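PDB 6BVD: light Chain from Clostridium botulinum, which probably cleaves a neuronal SNARE protein as the zinc-dependent protease domain of the mosaic botulinum neurotoxin type HA. Local coordinates for residues E266-G271 / N276-S281; Y245-N250 / Q280-Q285; A153-W158 / H228-V233; K114-Y119 / G236-Y241. One frame throughout, in Å; residues are numbered along the deposited sequence.

Contact 1: residues E266-G271 / N276-S281; sequences EFLTFG and NIVPQS
The flat ring of F267 receives I277 over one face: CG2 of I277 stands 4.1 Å from the centroid of the F267 ring, 12° off the ring normal, a CH-pi contact close to the centre of the ring. A second branch of the same isoleucine reaches the ring carbons, its CD1 lying 3.9 Å from CD1 of F267, so two methyls bear on the ring while the two side chains cross at about a right angle. V278 comes in obliquely, neither over the face nor at the edge, and its nearest approach is to the stem of the side chain, where CG2 of V278 sits 3.8 Å from CB of F267. That methyl is the one anti to the carbonyl carbon of V278 (CG1 takes the place anti to N, chi1 -175°), and it also approaches CD2 of L268 at 4.2 Å. I247 of strand 246-247 also packs against F267, I277 and V278. One residue before F267, E266 turns its carboxylate away from this packing to bind the zinc ion together with H228 and H232. Behind it T269, on the same helix, touches both histidines. No hydrogen bond joins the two segments. The adhesion is therefore wholly apolar, and it packs the loop leading into helix 280-301 against the helix that supplies the glutamate ligand of the metal.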
loop_
_atom_site.group_PDB
_atom_site.type_symbol
_atom_site.label_atom_id
_atom_site.label_comp_id
_atom_site.label_asym_id
_atom_site.label_seq_id
_atom_site.Cartn_x
_atom_site.Cartn_y
_atom_site.Cartn_z
ATOM N N GLU A 266 -13.731 -26.189 12.082
ATOM C CA GLU A 266 -12.503 -25.977 11.304
ATOM C C GLU A 266 -12.767 -26.295 9.851
ATOM O O GLU A 266 -12.228 -25.630 8.961
ATOM C CB GLU A 266 -11.332 -26.819 11.803
ATOM C CG GLU A 266 -10.976 -26.581 13.267
ATOM C CD GLU A 266 -10.360 -25.232 13.569
ATOM O OE1 GLU A 266 -10.143 -24.396 12.653
ATOM O OE2 GLU A 266 -10.092 -25.021 14.771
ATOM N N PHE A 267 -13.587 -27.316 9.595
ATOM C CA PHE A 267 -13.833 -27.666 8.182
ATOM C C PHE A 267 -14.755 -26.627 7.530
ATOM O O PHE A 267 -14.614 -26.320 6.333
ATOM C CB PHE A 267 -14.413 -29.062 8.072
ATOM C CG PHE A 267 -13.518 -30.125 8.667
ATOM C CD1 PHE A 267 -12.430 -30.619 7.954
ATOM C CD2 PHE A 267 -13.707 -30.555 9.980
ATOM C CE1 PHE A 267 -11.596 -31.591 8.499
ATOM C CE2 PHE A 267 -12.879 -31.518 10.539
ATOM C CZ PHE A 267 -11.816 -32.033 9.809
ATOM N N LEU A 268 -15.699 -26.080 8.303
ATOM C CA LEU A 268 -16.584 -25.050 7.757
ATOM C C LEU A 268 -15.796 -23.772 7.535
ATOM O O LEU A 268 -16.098 -22.985 6.617
ATOM C CB LEU A 268 -17.781 -24.784 8.677
ATOM C CG LEU A 268 -18.743 -25.946 8.929
ATOM C CD1 LEU A 268 -19.774 -25.561 10.009
ATOM C CD2 LEU A 268 -19.430 -26.433 7.649
ATOM N N THR A 269 -14.773 -23.559 8.357
ATOM C CA THR A 269 -13.985 -22.349 8.213
ATOM C C THR A 269 -13.080 -22.468 6.968
ATOM O O THR A 269 -12.936 -21.514 6.186
ATOM C CB THR A 269 -13.167 -22.074 9.455
ATOM O OG1 THR A 269 -14.070 -21.739 10.538
ATOM C CG2 THR A 269 -12.201 -20.897 9.219
ATOM N N PHE A 270 -12.504 -23.648 6.756
ATOM C CA PHE A 270 -11.724 -23.841 5.541
ATOM C C PHE A 270 -12.622 -23.720 4.312
ATOM O O PHE A 270 -12.291 -23.013 3.377
ATOM C CB PHE A 270 -11.000 -25.201 5.513
ATOM C CG PHE A 270 -10.083 -25.326 4.315
ATOM C CD1 PHE A 270 -8.786 -24.842 4.379
ATOM C CD2 PHE A 270 -10.557 -25.804 3.102
ATOM C CE1 PHE A 270 -7.936 -24.902 3.266
ATOM C CE2 PHE A 270 -9.711 -25.860 1.969
ATOM C CZ PHE A 270 -8.404 -25.415 2.069
ATOM N N GLY A 271 -13.773 -24.385 4.318
ATOM C CA GLY A 271 -14.698 -24.275 3.198
ATOM C C GLY A 271 -14.345 -25.238 2.062
ATOM O O GLY A 271 -13.726 -26.287 2.303
ATOM N N ASN A 276 -17.854 -30.944 2.860
ATOM C CA ASN A 276 -18.458 -32.252 2.686
ATOM C C ASN A 276 -17.921 -33.284 3.683
ATOM O O ASN A 276 -18.468 -34.374 3.810
ATOM C CB ASN A 276 -18.241 -32.722 1.260
ATOM C CG ASN A 276 -18.843 -31.754 0.244
ATOM O OD1 ASN A 276 -19.873 -31.108 0.513
ATOM N ND2 ASN A 276 -18.187 -31.621 -0.910
ATOM N N ILE A 277 -16.835 -32.952 4.374
ATOM C CA ILE A 277 -16.366 -33.786 5.472
ATOM C C ILE A 277 -17.352 -33.741 6.662
ATOM O O ILE A 277 -17.563 -34.738 7.372
ATOM C CB ILE A 277 -14.956 -33.353 5.898
ATOM C CG1 ILE A 277 -13.992 -33.602 4.733
ATOM C CG2 ILE A 277 -14.503 -34.101 7.136
ATOM C CD1 ILE A 277 -12.583 -33.076 4.939
ATOM N N VAL A 278 -17.983 -32.595 6.873
ATOM C CA VAL A 278 -18.947 -32.493 7.966
ATOM C C VAL A 278 -20.226 -33.188 7.568
ATOM O O VAL A 278 -20.832 -32.814 6.561
ATOM C CB VAL A 278 -19.264 -31.008 8.333
ATOM C CG1 VAL A 278 -20.184 -30.920 9.583
ATOM C CG2 VAL A 278 -17.984 -30.269 8.571
ATOM N N PRO A 279 -20.639 -34.213 8.352
ATOM C CA PRO A 279 -21.871 -34.965 8.092
ATOM C C PRO A 279 -23.103 -34.096 8.007
ATOM O O PRO A 279 -23.269 -33.135 8.796
ATOM C CB PRO A 279 -21.973 -35.902 9.303
ATOM C CG PRO A 279 -20.559 -36.080 9.766
ATOM C CD PRO A 279 -19.874 -34.770 9.482
ATOM N N GLN A 280 -24.004 -34.485 7.111
ATOM C CA GLN A 280 -25.267 -33.774 6.914
ATOM C C GLN A 280 -26.081 -33.553 8.200
ATOM O O GLN A 280 -26.718 -32.492 8.361
ATOM C CB GLN A 280 -26.141 -34.547 5.933
ATOM C CG GLN A 280 -27.118 -33.672 5.231
ATOM C CD GLN A 280 -26.383 -32.562 4.491
ATOM O OE1 GLN A 280 -26.561 -31.375 4.783
ATOM N NE2 GLN A 280 -25.515 -32.954 3.555
ATOM N N SER A 281 -26.104 -34.562 9.084
ATOM C CA SER A 281 -26.862 -34.465 10.328
ATOM C C SER A 281 -26.287 -33.412 11.268
ATOM O O SER A 281 -27.039 -32.747 11.997
ATOM C CB SER A 281 -26.938 -35.826 11.040
ATOM O OG SER A 281 -25.676 -36.455 11.062
#

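Contact 2: residues Y245-N250 / Q280-Q285; sequences YKITPN and QSIQSQ
I282 and I247 meet through branches set by their first torsions: chi1 of -74° in I282 places CG1 anti to the carbonyl carbon, and the extended chain beyond it carries CD1 toward CG2 of I247, 3.8 Å away. In I247, chi1 of 57° puts CG1 between the backbone N and the carbonyl carbon, leaving CG2 to face the helix. The arrangement is a strand-on-helix packing: the first turn of helix 280-301 packs on strand 246-247, which pairs antiparallel with 262-263. The two isoleucines slide past each other in opposite directions. Just before the strand, I282 CG2 approaches CD1 of Y245 obliquely at 4.2 Å. L286 and K289, farther along the helix, also touch this tyrosine, while its backbone is tied to S264 at the start of helix 264-270. S264 is also touched by I247 and I282, which places the packing beside the N-terminal end of helix 264-270, which carries E266. One turn along the helix from I282, Q285, solvent-exposed, reaches the edge of the Y245 ring. Its amide plane stands at 89° to the tyrosine ring, and OE1 of Q285 lies near the ring plane, 3.9 Å from CE1 of Y245.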
loop_
_atom_site.group_PDB
_atom_site.type_symbol
_atom_site.label_atom_id
_atom_site.label_comp_id
_atom_site.label_asym_id
_atom_site.label_seq_id
_atom_site.Cartn_x
_atom_site.Cartn_y
_atom_site.Cartn_z
ATOM N N TYR A 245 -18.891 -31.064 18.474
ATOM C CA TYR A 245 -19.206 -31.551 17.099
ATOM C C TYR A 245 -17.910 -32.017 16.410
ATOM O O TYR A 245 -17.650 -31.694 15.239
ATOM C CB TYR A 245 -19.900 -30.426 16.266
ATOM C CG TYR A 245 -21.127 -29.892 16.958
ATOM C CD1 TYR A 245 -22.348 -30.508 16.802
ATOM C CD2 TYR A 245 -21.050 -28.782 17.812
ATOM C CE1 TYR A 245 -23.469 -30.049 17.454
ATOM C CE2 TYR A 245 -22.170 -28.316 18.460
ATOM C CZ TYR A 245 -23.371 -28.949 18.276
ATOM O OH TYR A 245 -24.494 -28.502 18.922
ATOM N N LYS A 246 -17.095 -32.778 17.134
ATOM C CA LYS A 246 -15.768 -33.167 16.638
ATOM C C LYS A 246 -15.854 -34.400 15.728
ATOM O O LYS A 246 -16.648 -35.313 15.997
ATOM C CB LYS A 246 -14.830 -33.437 17.801
ATOM C CG LYS A 246 -14.534 -32.210 18.676
ATOM C CD LYS A 246 -13.549 -32.564 19.791
ATOM C CE LYS A 246 -13.202 -31.306 20.609
ATOM N NZ LYS A 246 -12.139 -31.540 21.613
ATOM N N ILE A 247 -15.079 -34.409 14.637
ATOM C CA ILE A 247 -15.170 -35.505 13.673
ATOM C C ILE A 247 -13.805 -35.891 13.140
ATOM O O ILE A 247 -12.827 -35.139 13.272
ATOM C CB ILE A 247 -16.099 -35.138 12.443
ATOM C CG1 ILE A 247 -15.593 -33.869 11.744
ATOM C CG2 ILE A 247 -17.543 -34.928 12.907
ATOM C CD1 ILE A 247 -16.481 -33.423 10.559
ATOM N N THR A 248 -13.755 -37.073 12.527
ATOM C CA THR A 248 -12.623 -37.517 11.731
ATOM C C THR A 248 -13.123 -37.708 10.278
ATOM O O THR A 248 -14.317 -37.777 10.028
ATOM C CB THR A 248 -12.012 -38.845 12.271
ATOM O OG1 THR A 248 -13.074 -39.767 12.476
ATOM C CG2 THR A 248 -11.290 -38.611 13.613
ATOM N N PRO A 249 -12.212 -37.707 9.308
ATOM C CA PRO A 249 -12.703 -37.862 7.929
ATOM C C PRO A 249 -13.118 -39.329 7.614
ATOM O O PRO A 249 -12.674 -40.249 8.306
ATOM C CB PRO A 249 -11.510 -37.406 7.073
ATOM C CG PRO A 249 -10.331 -37.645 7.916
ATOM C CD PRO A 249 -10.763 -37.435 9.359
ATOM N N ASN A 250 -13.977 -39.532 6.609
ATOM C CA ASN A 250 -14.375 -40.879 6.158
ATOM C C ASN A 250 -13.192 -41.672 5.613
ATOM O O ASN A 250 -12.957 -42.807 5.992
ATOM C CB ASN A 250 -15.448 -40.767 5.053
ATOM C CG ASN A 250 -15.924 -42.127 4.515
ATOM O OD1 ASN A 250 -16.143 -43.085 5.257
ATOM N ND2 ASN A 250 -16.017 -42.217 3.184
ATOM N N GLN A 280 -24.004 -34.485 7.111
ATOM C CA GLN A 280 -25.267 -33.774 6.914
ATOM C C GLN A 280 -26.081 -33.553 8.200
ATOM O O GLN A 280 -26.718 -32.492 8.361
ATOM C CB GLN A 280 -26.141 -34.547 5.933
ATOM C CG GLN A 280 -27.118 -33.672 5.231
ATOM C CD GLN A 280 -26.383 -32.562 4.491
ATOM O OE1 GLN A 280 -26.561 -31.375 4.783
ATOM N NE2 GLN A 280 -25.515 -32.954 3.555
ATOM N N SER A 281 -26.104 -34.562 9.084
ATOM C CA SER A 281 -26.862 -34.465 10.328
ATOM C C SER A 281 -26.287 -33.412 11.268
ATOM O O SER A 281 -27.039 -32.747 11.997
ATOM C CB SER A 281 -26.938 -35.826 11.040
ATOM O OG SER A 281 -25.676 -36.455 11.062
ATOM N N ILE A 282 -24.963 -33.297 11.299
ATOM C CA ILE A 282 -24.307 -32.235 12.080
ATOM C C ILE A 282 -24.559 -30.871 11.431
ATOM O O ILE A 282 -24.838 -29.883 12.110
ATOM C CB ILE A 282 -22.792 -32.458 12.227
ATOM C CG1 ILE A 282 -22.533 -33.584 13.217
ATOM C CG2 ILE A 282 -22.052 -31.180 12.717
ATOM C CD1 ILE A 282 -21.079 -33.797 13.470
ATOM N N GLN A 283 -24.504 -30.805 10.109
ATOM C CA GLN A 283 -24.800 -29.525 9.450
ATOM C C GLN A 283 -26.227 -29.037 9.745
ATOM O O GLN A 283 -26.447 -27.827 9.972
ATOM C CB GLN A 283 -24.582 -29.635 7.932
ATOM C CG GLN A 283 -23.150 -29.941 7.538
ATOM C CD GLN A 283 -22.865 -29.647 6.075
ATOM O OE1 GLN A 283 -23.284 -28.615 5.560
ATOM N NE2 GLN A 283 -22.163 -30.561 5.397
ATOM N N SER A 284 -27.180 -29.962 9.817
ATOM C CA SER A 284 -28.547 -29.605 10.184
ATOM C C SER A 284 -28.696 -29.268 11.675
ATOM O O SER A 284 -29.466 -28.358 12.038
ATOM C CB SER A 284 -29.513 -30.722 9.815
ATOM O OG SER A 284 -29.632 -30.811 8.395
ATOM N N GLN A 285 -27.974 -29.982 12.534
ATOM C CA GLN A 285 -27.977 -29.644 13.966
ATOM C C GLN A 285 -27.517 -28.190 14.216
ATOM O O GLN A 285 -28.170 -27.440 14.974
ATOM C CB GLN A 285 -27.073 -30.587 14.744
ATOM C CG GLN A 285 -27.744 -31.804 15.293
ATOM C CD GLN A 285 -26.764 -32.660 16.072
ATOM O OE1 GLN A 285 -25.591 -32.772 15.697
ATOM N NE2 GLN A 285 -27.227 -33.247 17.174
#

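Contact 3: residues A153-W158 / H228-V233; sequences ANLIIW and HELIHV. With ACT (acetate ion), chain F.
L155 reaches from strand 155-158 to helix 222-237 and touches it with its two terminal methyls. From CB, which points toward the helix, the chain runs to CG, placed anti to the backbone N by chi1 of 171°, and there it splits. CD2 of L155 meets CD2 of L230 at 3.7 Å, while CD1 of L155 lies 4.0 Å from CG2 of V233. The leucine thus spans two residues three apart on the helix, crossing each of their side chains at about a right angle. V195 of the adjacent strand 193-196 touches both L155 and V233, and V45 packs on L155 from strand 45-48, so strands 45-48, 155-158 and 193-196 all contribute to this buried layer against the helix. The other side of the helix turns to the metal. H228 and H232 bind the zinc ion with E266, and ND1 of H232 donates a nearly straight hydrogen bond (174°) to OXT of an acetate ion, 2.8 Å away. The acetate, probably from the crystallisation liquor, is also held by H235 and the backbone N of I242. E229, between the two histidines, bonds through OE1 to T169. This is the HExxH helix of a zinc metalloprotease, backed by an inner strand of the large mixed sheet.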
loop_
_atom_site.group_PDB
_atom_site.type_symbol
_atom_site.label_atom_id
_atom_site.label_comp_id
_atom_site.label_asym_id
_atom_site.label_seq_id
_atom_site.Cartn_x
_atom_site.Cartn_y
_atom_site.Cartn_z
ATOM N N ALA A 153 -16.220 -2.894 22.448
ATOM C CA ALA A 153 -15.442 -3.222 21.227
ATOM C C ALA A 153 -15.769 -4.676 20.855
ATOM O O ALA A 153 -16.480 -5.351 21.596
ATOM C CB ALA A 153 -13.928 -3.053 21.443
ATOM N N ASN A 154 -15.290 -5.147 19.702
ATOM C CA ASN A 154 -15.618 -6.508 19.262
ATOM C C ASN A 154 -14.436 -7.477 19.396
ATOM O O ASN A 154 -14.628 -8.688 19.529
ATOM C CB ASN A 154 -16.103 -6.489 17.769
ATOM C CG ASN A 154 -17.414 -5.716 17.572
ATOM O OD1 ASN A 154 -18.169 -5.423 18.538
ATOM N ND2 ASN A 154 -17.721 -5.400 16.304
ATOM N N LEU A 155 -13.219 -6.969 19.327
ATOM C CA LEU A 155 -12.058 -7.844 19.183
ATOM C C LEU A 155 -10.777 -7.228 19.748
ATOM O O LEU A 155 -10.478 -6.069 19.514
ATOM C CB LEU A 155 -11.833 -8.186 17.672
ATOM C CG LEU A 155 -10.524 -8.913 17.348
ATOM C CD1 LEU A 155 -10.394 -10.279 18.004
ATOM C CD2 LEU A 155 -10.400 -9.059 15.767
ATOM N N ILE A 156 -10.020 -8.030 20.485
ATOM C CA ILE A 156 -8.713 -7.643 20.965
ATOM C C ILE A 156 -7.706 -8.687 20.513
ATOM O O ILE A 156 -7.846 -9.880 20.828
ATOM C CB ILE A 156 -8.694 -7.530 22.505
ATOM C CG1 ILE A 156 -9.748 -6.504 22.958
ATOM C CG2 ILE A 156 -7.280 -7.204 22.985
ATOM C CD1 ILE A 156 -9.925 -6.450 24.462
ATOM N N ILE A 157 -6.687 -8.232 19.793
ATOM C CA ILE A 157 -5.638 -9.098 19.253
ATOM C C ILE A 157 -4.384 -8.932 20.057
ATOM O O ILE A 157 -3.956 -7.814 20.259
ATOM C CB ILE A 157 -5.298 -8.777 17.763
ATOM C CG1 ILE A 157 -6.561 -8.858 16.871
ATOM C CG2 ILE A 157 -4.165 -9.757 17.271
ATOM C CD1 ILE A 157 -6.336 -8.325 15.363
ATOM N N TRP A 158 -3.836 -10.043 20.549
ATOM C CA TRP A 158 -2.545 -10.108 21.237
ATOM C C TRP A 158 -1.481 -10.812 20.384
ATOM O O TRP A 158 -1.809 -11.567 19.473
ATOM C CB TRP A 158 -2.646 -10.915 22.534
ATOM C CG TRP A 158 -3.601 -10.434 23.535
ATOM C CD1 TRP A 158 -4.951 -10.509 23.482
ATOM C CD2 TRP A 158 -3.271 -9.873 24.818
ATOM N NE1 TRP A 158 -5.492 -9.984 24.642
ATOM C CE2 TRP A 158 -4.479 -9.594 25.469
ATOM C CE3 TRP A 158 -2.073 -9.578 25.451
ATOM C CZ2 TRP A 158 -4.529 -9.048 26.770
ATOM C CZ3 TRP A 158 -2.112 -8.997 26.723
ATOM C CH2 TRP A 158 -3.337 -8.725 27.352
ATOM N N HIS A 228 -8.228 -16.297 8.330
ATOM C CA HIS A 228 -8.714 -17.542 8.898
ATOM C C HIS A 228 -9.136 -17.304 10.371
ATOM O O HIS A 228 -10.214 -17.675 10.741
ATOM C CB HIS A 228 -7.620 -18.606 8.798
ATOM C CG HIS A 228 -8.011 -19.925 9.363
ATOM N ND1 HIS A 228 -8.482 -20.970 8.589
ATOM C CD2 HIS A 228 -8.062 -20.351 10.650
ATOM C CE1 HIS A 228 -8.754 -21.997 9.379
ATOM N NE2 HIS A 228 -8.512 -21.650 10.626
ATOM N N GLU A 229 -8.303 -16.615 11.161
ATOM C CA GLU A 229 -8.675 -16.314 12.557
ATOM C C GLU A 229 -9.874 -15.330 12.611
ATOM O O GLU A 229 -10.747 -15.451 13.452
ATOM C CB GLU A 229 -7.468 -15.741 13.332
ATOM C CG GLU A 229 -6.361 -16.764 13.507
ATOM C CD GLU A 229 -6.868 -18.139 14.004
ATOM O OE1 GLU A 229 -7.468 -18.212 15.109
ATOM O OE2 GLU A 229 -6.644 -19.175 13.325
ATOM N N LEU A 230 -9.929 -14.370 11.699
ATOM C CA LEU A 230 -11.063 -13.431 11.662
ATOM C C LEU A 230 -12.379 -14.127 11.338
ATOM O O LEU A 230 -13.445 -13.684 11.755
ATOM C CB LEU A 230 -10.814 -12.303 10.654
ATOM C CG LEU A 230 -9.804 -11.252 11.098
ATOM C CD1 LEU A 230 -9.616 -10.183 10.047
ATOM C CD2 LEU A 230 -10.254 -10.644 12.461
ATOM N N ILE A 231 -12.324 -15.247 10.624
ATOM C CA ILE A 231 -13.541 -15.987 10.370
ATOM C C ILE A 231 -14.098 -16.605 11.680
ATOM O O ILE A 231 -15.312 -16.578 11.905
ATOM C CB ILE A 231 -13.301 -17.052 9.298
ATOM C CG1 ILE A 231 -13.022 -16.352 7.973
ATOM C CG2 ILE A 231 -14.485 -17.990 9.224
ATOM C CD1 ILE A 231 -12.453 -17.313 6.881
ATOM N N HIS A 232 -13.207 -17.159 12.510
ATOM C CA HIS A 232 -13.579 -17.643 13.849
ATOM C C HIS A 232 -14.172 -16.497 14.722
ATOM O O HIS A 232 -15.099 -16.725 15.479
ATOM C CB HIS A 232 -12.374 -18.231 14.590
ATOM C CG HIS A 232 -11.871 -19.551 14.061
ATOM N ND1 HIS A 232 -12.686 -20.633 13.836
ATOM C CD2 HIS A 232 -10.616 -19.968 13.783
ATOM C CE1 HIS A 232 -11.963 -21.656 13.407
ATOM N NE2 HIS A 232 -10.697 -21.272 13.371
ATOM N N VAL A 233 -13.568 -15.314 14.665
ATOM C CA VAL A 233 -14.072 -14.135 15.410
ATOM C C VAL A 233 -15.498 -13.861 14.974
ATOM O O VAL A 233 -16.408 -13.717 15.770
ATOM C CB VAL A 233 -13.200 -12.900 15.114
ATOM C CG1 VAL A 233 -13.830 -11.538 15.654
ATOM C CG2 VAL A 233 -11.813 -13.113 15.581
HETATM C C ACT F . -15.798 -21.517 15.241
HETATM O O ACT F . -17.013 -21.709 15.473
HETATM O OXT ACT F . -15.450 -20.865 14.232
HETATM C CH3 ACT F . -14.756 -22.069 16.179
#

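Contact 4: residues K114-Y119 / G236-Y241; sequences KNAIPY and GLYGTY
A116 and L237 stand with their CB atoms 4.0 Å apart, and round this pair the other side chains are arranged. The methyl of A116 points toward segment 236-241 and is met from two directions, by the base of L237 and by the ring of Y238. The tyrosine leaves its backbone pointing away from segment 114-119, but its ring swings back, and CE2 of Y238 comes to 3.7 Å from CB of A116, obliquely, neither over the face nor at the edge. At the far end of that ring the hydroxyl is hydrogen-bonded to E112 of helix 104-115, one turn before A116. L237 runs alongside the carbonyl of A116: its CB is 3.4 Å from O of A116, and its CG and both methyls also lie close to that oxygen. Setting CG anti to the carbonyl carbon (chi1 -71°) lets CD2 of L237 approach CG of P118 at 4.2 Å. Both segments hold the C-terminal end of a helix and the turn that follows. A116 is the centre of an inverse gamma turn after helix 104-115, and G239, with positive phi, completes a Schellman motif after helix 222-237. No hydrogen bond passes directly between the segments. The side chains that meet are apolar where they touch, though L237 also lies against the carbonyl oxygen of A116, with K323 of helix 313-323 bonding to the backbone carbonyl oxygens of I117 and L237, and so probably helping to satisfy them.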
loop_
_atom_site.group_PDB
_atom_site.type_symbol
_atom_site.label_atom_id
_atom_site.label_comp_id
_atom_site.label_asym_id
_atom_site.label_seq_id
_atom_site.Cartn_x
_atom_site.Cartn_y
_atom_site.Cartn_z
ATOM N N LYS A 114 -16.385 -5.151 12.016
ATOM C CA LYS A 114 -16.674 -3.840 12.603
ATOM C C LYS A 114 -18.101 -3.751 13.091
ATOM O O LYS A 114 -18.361 -3.258 14.186
ATOM C CB LYS A 114 -16.400 -2.743 11.575
ATOM C CG LYS A 114 -16.999 -1.363 11.949
ATOM C CD LYS A 114 -16.758 -0.369 10.779
ATOM C CE LYS A 114 -17.483 0.965 11.000
ATOM N NZ LYS A 114 -17.249 1.911 9.844
ATOM N N ASN A 115 -19.025 -4.272 12.297
ATOM C CA ASN A 115 -20.462 -4.051 12.502
ATOM C C ASN A 115 -21.225 -5.109 13.308
ATOM O O ASN A 115 -22.330 -4.811 13.764
ATOM C CB ASN A 115 -21.164 -3.896 11.145
ATOM C CG ASN A 115 -20.742 -2.625 10.419
ATOM O OD1 ASN A 115 -20.439 -1.617 11.062
ATOM N ND2 ASN A 115 -20.742 -2.661 9.081
ATOM N N ALA A 116 -20.678 -6.315 13.466
ATOM C CA ALA A 116 -21.431 -7.381 14.182
ATOM C C ALA A 116 -21.209 -7.269 15.691
ATOM O O ALA A 116 -20.692 -8.178 16.328
ATOM C CB ALA A 116 -21.044 -8.781 13.713
ATOM N N ILE A 117 -21.643 -6.171 16.270
ATOM C CA ILE A 117 -21.427 -5.990 17.708
ATOM C C ILE A 117 -22.194 -7.040 18.576
ATOM O O ILE A 117 -23.284 -7.493 18.233
ATOM C CB ILE A 117 -21.838 -4.591 18.113
ATOM C CG1 ILE A 117 -23.345 -4.454 17.993
ATOM C CG2 ILE A 117 -21.100 -3.504 17.245
ATOM C CD1 ILE A 117 -23.881 -3.238 18.752
ATOM N N PRO A 118 -21.628 -7.446 19.712
ATOM C CA PRO A 118 -22.355 -8.406 20.568
ATOM C C PRO A 118 -23.713 -7.898 21.090
ATOM O O PRO A 118 -23.873 -6.690 21.250
ATOM C CB PRO A 118 -21.403 -8.618 21.739
ATOM C CG PRO A 118 -20.084 -8.306 21.197
ATOM C CD PRO A 118 -20.271 -7.188 20.217
ATOM N N TYR A 119 -24.679 -8.787 21.301
ATOM C CA TYR A 119 -25.941 -8.411 21.939
ATOM C C TYR A 119 -25.640 -7.967 23.366
ATOM O O TYR A 119 -24.790 -8.569 24.014
ATOM C CB TYR A 119 -26.943 -9.570 21.950
ATOM C CG TYR A 119 -28.322 -9.181 22.482
ATOM C CD1 TYR A 119 -29.261 -8.609 21.645
ATOM C CD2 TYR A 119 -28.636 -9.288 23.845
ATOM C CE1 TYR A 119 -30.511 -8.227 22.114
ATOM C CE2 TYR A 119 -29.875 -8.880 24.318
ATOM C CZ TYR A 119 -30.810 -8.353 23.448
ATOM O OH TYR A 119 -32.057 -7.973 23.901
ATOM N N GLY A 236 -17.953 -16.041 16.411
ATOM C CA GLY A 236 -18.180 -15.688 17.829
ATOM C C GLY A 236 -19.069 -14.429 17.994
ATOM O O GLY A 236 -19.920 -14.364 18.860
ATOM N N LEU A 237 -18.851 -13.439 17.145
ATOM C CA LEU A 237 -19.622 -12.187 17.190
ATOM C C LEU A 237 -21.092 -12.460 16.895
ATOM O O LEU A 237 -21.990 -11.835 17.469
ATOM C CB LEU A 237 -19.052 -11.145 16.199
ATOM C CG LEU A 237 -17.702 -10.539 16.586
ATOM C CD1 LEU A 237 -17.193 -9.559 15.551
ATOM C CD2 LEU A 237 -17.804 -9.798 17.973
ATOM N N TYR A 238 -21.340 -13.413 15.992
ATOM C CA TYR A 238 -22.694 -13.841 15.678
ATOM C C TYR A 238 -23.221 -14.933 16.637
ATOM O O TYR A 238 -24.351 -15.403 16.493
ATOM C CB TYR A 238 -22.768 -14.322 14.200
ATOM C CG TYR A 238 -23.010 -13.184 13.233
ATOM C CD1 TYR A 238 -24.283 -12.636 13.058
ATOM C CD2 TYR A 238 -21.957 -12.646 12.480
ATOM C CE1 TYR A 238 -24.499 -11.567 12.126
ATOM C CE2 TYR A 238 -22.166 -11.588 11.588
ATOM C CZ TYR A 238 -23.435 -11.065 11.401
ATOM O OH TYR A 238 -23.595 -10.029 10.477
ATOM N N GLY A 239 -22.406 -15.335 17.615
ATOM C CA GLY A 239 -22.848 -16.288 18.627
ATOM C C GLY A 239 -23.042 -17.718 18.067
ATOM O O GLY A 239 -23.819 -18.503 18.635
ATOM N N THR A 240 -22.362 -18.037 16.956
ATOM C CA THR A 240 -22.448 -19.384 16.332
ATOM C C THR A 240 -21.193 -20.205 16.596
ATOM O O THR A 240 -21.019 -21.299 16.035
ATOM C CB THR A 240 -22.597 -19.303 14.772
ATOM O OG1 THR A 240 -21.366 -18.865 14.225
ATOM C CG2 THR A 240 -23.707 -18.303 14.354
ATOM N N TYR A 241 -20.320 -19.699 17.462
ATOM C CA TYR A 241 -19.033 -20.331 17.741
ATOM C C TYR A 241 -19.191 -21.715 18.375
ATOM O O TYR A 241 -19.981 -21.903 19.302
ATOM C CB TYR A 241 -18.207 -19.409 18.634
ATOM C CG TYR A 241 -16.747 -19.728 18.885
ATOM C CD1 TYR A 241 -15.751 -19.069 18.177
ATOM C CD2 TYR A 241 -16.363 -20.641 19.874
ATOM C CE1 TYR A 241 -14.415 -19.317 18.418
ATOM C CE2 TYR A 241 -15.030 -20.893 20.124
ATOM C CZ TYR A 241 -14.068 -20.232 19.395
ATOM O OH TYR A 241 -12.732 -20.480 19.621
#

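In the fold
Along the chain, contact 3 falls within the span bounded by the segments of contact 4, and contacts 1 and 2 follow both. Contacts 3 and 4 share helix 222-237, the first at its zinc-binding turns and the second at its C-terminal end, with centres about 10 Å apart. Contacts 1 and 2 lie about 7 Å apart, centre to centre, overlap in Q280 and S281, and lie at the start of helix 280-301, contact 1 on the loop that leads into it and contact 2 on its first turn. Contact 1 is about 21 Å from contact 3 between centres, yet E266 and T269 of contact 1 touch the histidines of contact 3. The zinc site thus draws its ligands from two packed helices.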